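Local coordinates for protein CaaX farnesyltransferase alpha subunit Ram2 (Aspergillus fumigatus, PDB 4L9P) that probably serves as the shared alpha subunit of protein farnesyltransferase and type I geranylgeranyltransferase, the enzymes that attach isoprenoids to CAAX proteins, at residues P140-P143 and P144-D148; Q184-E187 and A188-A192. The protein carries 1 engineered substitution. One frame throughout, in Å; residues are numbered along the deposited sequence.

In the fold
Two steps along one helical solenoid are described here, with centres about 19 Å apart. Contact 1 (140-143 with 144-148) is the entry from a loop into helix 146-156, while contact 2 (184-187 with 188-192) is two successive turns within helix 180-192. Contact 2 is the more buried, four of eight touching residues against two of six: contact 1 buries E146 and Q147, contact 2 V186, L189, L190 and D185. In contact 1 P143 O accepts E146 N and a water, beside proline rings; contact 2 has regular i to i+4 bonds and a valine-leucine contact. They meet at Q147 and D185, and R181 pairs with both D148 and D185.

Contact 1 of 2, residues P140-P143 and P144-D148; sequences PTLP and PREQD. With EDO (1,2-ethanediol), chain E.
L142 reaches over the first turn of helix 146-156 with both of its methyl groups. Its CG is anti to the backbone N (chi1 175°), which brings the branch to the helix: CD2 lies 3.7 Å from CD of Q147, the two side chains crossing at about a right angle, while CD1 rests 4.0 Å from CB of E146. Leucine suits this place because its side chain also touches L170 and F174 of helix 161-174. The ring of P143 lies alongside the E146 side chain, both pointing the same way. This is a loop-to-helix entry in a prenyltransferase alpha-subunit repeat, a helical-hairpin unit related to the TPR, with R145 at the N-cap. The rings of P143 and P144 restrict phi, and neither residue has an N-H that needs an acceptor. The carbonyl O of P143 accepts E146 N at 3.2 Å, the N-H pointing nearly straight at it (167°) but from above the carbonyl plane. A water donates to P143 O at 2.8 Å and accepts Q147 N at 3.0 Å, linking loop to helix. R145 bends back at chi2, and its NH1 donates to P144 O at 2.9 Å, with that oxygen in the guanidinium plane. R145 N donates a hydrogen bond to O1 of an ethanediol, probably from the crystallisation liquor. The buried carboxylate of E146 is held by Y166 and R129, and Q147 NE2 by E182.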
loop_
_atom_site.group_PDB
_atom_site.type_symbol
_atom_site.label_atom_id
_atom_site.label_comp_id
_atom_site.label_asym_id
_atom_site.label_seq_id
_atom_site.Cartn_x
_atom_site.Cartn_y
_atom_site.Cartn_z
ATOM N N PRO A 140 24.189 6.093 -22.262
ATOM C CA PRO A 140 24.648 4.720 -22.483
ATOM C C PRO A 140 25.244 4.089 -21.243
ATOM O O PRO A 140 25.227 2.855 -21.096
ATOM C CB PRO A 140 25.710 4.854 -23.599
ATOM C CG PRO A 140 26.123 6.341 -23.572
ATOM C CD PRO A 140 24.863 7.094 -23.132
ATOM N N THR A 141 25.749 4.941 -20.354
ATOM C CA THR A 141 26.326 4.450 -19.102
ATOM C C THR A 141 25.848 5.363 -17.982
ATOM O O THR A 141 25.304 6.451 -18.234
ATOM C CB THR A 141 27.869 4.480 -19.110
ATOM O OG1 THR A 141 28.344 5.803 -19.407
ATOM C CG2 THR A 141 28.424 3.430 -20.096
ATOM N N LEU A 142 26.090 4.914 -16.757
ATOM C CA LEU A 142 25.678 5.657 -15.567
ATOM C C LEU A 142 26.275 7.075 -15.639
ATOM O O LEU A 142 27.525 7.241 -15.692
ATOM C CB LEU A 142 26.282 4.912 -14.360
ATOM C CG LEU A 142 26.038 5.622 -13.031
ATOM C CD1 LEU A 142 24.538 5.710 -12.659
ATOM C CD2 LEU A 142 26.811 4.921 -11.926
ATOM N N PRO A 143 25.447 8.113 -15.573
ATOM C CA PRO A 143 26.022 9.474 -15.591
ATOM C C PRO A 143 26.877 9.723 -14.347
ATOM O O PRO A 143 26.604 9.211 -13.230
ATOM C CB PRO A 143 24.778 10.373 -15.623
ATOM C CG PRO A 143 23.739 9.541 -16.313
ATOM C CD PRO A 143 23.975 8.121 -15.762
ATOM N N PRO A 144 27.923 10.536 -14.480
ATOM C CA PRO A 144 28.916 10.656 -13.431
ATOM C C PRO A 144 28.479 11.282 -12.151
ATOM O O PRO A 144 29.217 11.119 -11.217
ATOM C CB PRO A 144 30.084 11.497 -14.085
ATOM C CG PRO A 144 29.639 11.891 -15.327
ATOM C CD PRO A 144 28.362 11.150 -15.760
ATOM N N ARG A 145 27.349 11.984 -12.103
ATOM C CA ARG A 145 26.935 12.577 -10.817
ATOM C C ARG A 145 25.509 12.130 -10.487
ATOM O O ARG A 145 24.852 12.712 -9.613
ATOM C CB ARG A 145 27.004 14.117 -10.901
ATOM C CG ARG A 145 28.484 14.607 -10.953
ATOM C CD ARG A 145 29.217 14.274 -9.642
ATOM N NE ARG A 145 30.596 14.801 -9.627
ATOM C CZ ARG A 145 31.638 14.134 -10.119
ATOM N NH1 ARG A 145 31.462 12.954 -10.720
ATOM N NH2 ARG A 145 32.845 14.698 -9.994
ATOM N N GLU A 146 25.068 11.072 -11.115
ATOM C CA GLU A 146 23.703 10.560 -10.840
ATOM C C GLU A 146 23.641 10.003 -9.419
ATOM O O GLU A 146 22.645 10.288 -8.668
ATOM C CB GLU A 146 23.369 9.439 -11.846
ATOM C CG GLU A 146 21.975 8.820 -11.626
ATOM C CD GLU A 146 20.847 9.746 -11.962
ATOM O OE1 GLU A 146 21.057 10.922 -12.347
ATOM O OE2 GLU A 146 19.667 9.353 -11.766
ATOM N N GLN A 147 24.585 9.170 -8.978
ATOM C CA GLN A 147 24.533 8.624 -7.584
ATOM C C GLN A 147 24.604 9.771 -6.562
ATOM O O GLN A 147 23.874 9.757 -5.545
ATOM C CB GLN A 147 25.648 7.578 -7.379
ATOM C CG GLN A 147 25.393 6.300 -8.179
ATOM C CD GLN A 147 26.619 5.443 -8.267
ATOM O OE1 GLN A 147 27.735 5.951 -8.458
ATOM N NE2 GLN A 147 26.456 4.123 -8.113
ATOM N N ASP A 148 25.396 10.791 -6.828
ATOM C CA ASP A 148 25.456 11.918 -5.902
ATOM C C ASP A 148 24.118 12.655 -5.806
ATOM O O ASP A 148 23.752 13.115 -4.720
ATOM C CB ASP A 148 26.528 12.947 -6.376
ATOM C CG ASP A 148 27.930 12.540 -5.983
ATOM O OD1 ASP A 148 28.146 11.442 -5.459
ATOM O OD2 ASP A 148 28.846 13.331 -6.225
HETATM C C1 EDO E . 25.442 14.183 -14.802
HETATM O O1 EDO E . 25.505 13.136 -13.825
HETATM C C2 EDO E . 26.535 15.244 -14.705
HETATM O O2 EDO E . 27.823 14.589 -14.799
HETATM O O HOH W 1 26.965 8.437 -10.572
#

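Contact 2 of 2, residues Q184-E187 and A188-A192; sequences QDVE and ALLKA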
loop_
_atom_site.group_PDB
_atom_site.type_symbol
_atom_site.label_atom_id
_atom_site.label_comp_id
_atom_site.label_asym_id
_atom_site.label_seq_id
_atom_site.Cartn_x
_atom_site.Cartn_y
_atom_site.Cartn_z
ATOM N N GLN A 184 28.823 1.533 -0.840
ATOM C CA GLN A 184 29.319 2.607 0.008
ATOM C C GLN A 184 28.192 3.543 0.412
ATOM O O GLN A 184 28.150 3.998 1.590
ATOM C CB GLN A 184 30.379 3.411 -0.760
ATOM C CG GLN A 184 30.839 4.681 -0.050
ATOM C CD GLN A 184 31.862 5.420 -0.904
ATOM O OE1 GLN A 184 32.760 4.788 -1.519
ATOM N NE2 GLN A 184 31.682 6.737 -1.023
ATOM N N ASP A 185 27.258 3.842 -0.501
ATOM C CA ASP A 185 26.162 4.761 -0.130
ATOM C C ASP A 185 25.209 4.085 0.870
ATOM O O ASP A 185 24.772 4.743 1.815
ATOM C CB ASP A 185 25.421 5.226 -1.398
ATOM C CG ASP A 185 26.239 6.199 -2.228
ATOM O OD1 ASP A 185 27.387 6.583 -1.826
ATOM O OD2 ASP A 185 25.734 6.580 -3.295
ATOM N N VAL A 186 24.953 2.783 0.692
ATOM C CA VAL A 186 24.162 2.076 1.713
ATOM C C VAL A 186 24.880 2.126 3.061
ATOM O O VAL A 186 24.241 2.423 4.078
ATOM C CB VAL A 186 23.985 0.601 1.251
ATOM C CG1 VAL A 186 23.712 -0.348 2.447
ATOM C CG2 VAL A 186 22.915 0.488 0.213
ATOM N N GLU A 187 26.201 1.901 3.082
ATOM C CA GLU A 187 26.932 1.918 4.345
ATOM C C GLU A 187 26.976 3.308 4.977
ATOM O O GLU A 187 26.938 3.435 6.207
ATOM C CB GLU A 187 28.338 1.259 4.181
ATOM C CG GLU A 187 28.067 -0.269 3.968
ATOM C CD GLU A 187 29.256 -1.120 3.866
ATOM O OE1 GLU A 187 30.367 -0.548 3.723
ATOM O OE2 GLU A 187 29.067 -2.356 3.875
ATOM N N ALA A 188 27.052 4.363 4.167
ATOM C CA ALA A 188 27.010 5.702 4.742
ATOM C C ALA A 188 25.653 5.955 5.382
ATOM O O ALA A 188 25.561 6.587 6.445
ATOM C CB ALA A 188 27.285 6.744 3.671
ATOM N N LEU A 189 24.563 5.515 4.723
ATOM C CA LEU A 189 23.210 5.718 5.271
ATOM C C LEU A 189 23.075 4.875 6.534
ATOM O O LEU A 189 22.419 5.363 7.499
ATOM C CB LEU A 189 22.180 5.355 4.212
ATOM C CG LEU A 189 22.142 6.464 3.114
ATOM C CD1 LEU A 189 21.558 5.893 1.823
ATOM C CD2 LEU A 189 21.346 7.686 3.608
ATOM N N LEU A 190 23.650 3.676 6.559
ATOM C CA LEU A 190 23.519 2.844 7.781
ATOM C C LEU A 190 24.430 3.317 8.910
ATOM O O LEU A 190 24.169 3.080 10.075
ATOM C CB LEU A 190 23.734 1.379 7.449
ATOM C CG LEU A 190 22.651 0.780 6.562
ATOM C CD1 LEU A 190 23.028 -0.657 6.274
ATOM C CD2 LEU A 190 21.266 0.881 7.263
ATOM N N LYS A 191 25.534 3.995 8.574
ATOM C CA LYS A 191 26.327 4.630 9.632
ATOM C C LYS A 191 25.506 5.776 10.247
ATOM O O LYS A 191 25.482 5.930 11.492
ATOM C CB LYS A 191 27.666 5.121 9.023
ATOM C CG LYS A 191 28.533 5.804 10.064
ATOM C CD LYS A 191 29.926 6.087 9.476
ATOM C CE LYS A 191 30.753 6.707 10.577
ATOM N NZ LYS A 191 30.388 8.129 10.492
ATOM N N ALA A 192 24.837 6.593 9.412
ATOM C CA ALA A 192 24.052 7.715 9.938
ATOM C C ALA A 192 22.855 7.182 10.730
ATOM O O ALA A 192 22.508 7.790 11.756
ATOM C CB ALA A 192 23.564 8.589 8.768
#
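V186 holds CG1 anti to its backbone N (chi1 156°), and L190 swings CG away from its own carbonyl carbon (chi1 -67°), so the two side chains run side by side one turn apart. Methyl meets methyl where V186 CG1 lies 3.9 Å from CD1 of L190. In the same turn L190 N donates to V186 O at 2.8 Å, in the carbonyl plane, and CG of L190 sits 3.4 Å from V186 O. L189 likewise lies against the oxygen its N donates to, though that N is tilted from the carbonyl plane: L189 N is 3.0 Å from D185 O, and L189 CD1 packs 3.4 Å from D185 O. These are i to i+4 bonds of a regular alpha-helix, continued by A188 N to Q184 O and K191 N to E187 O. The residue types follow an amphipathic plan. Small A188 and long K191 stand on the exposed side, whereas V186, L189 and L190 are buried. Buried D185 needs partners for its charge and finds R167 and R181; E187 pairs with R203. Helix 180-192 lies among its neighbours: L189 on M151 and F154 of helix 146-156, V186 and L190 on helix 197-208, E187 and L190 on Y247 of helix 238-254.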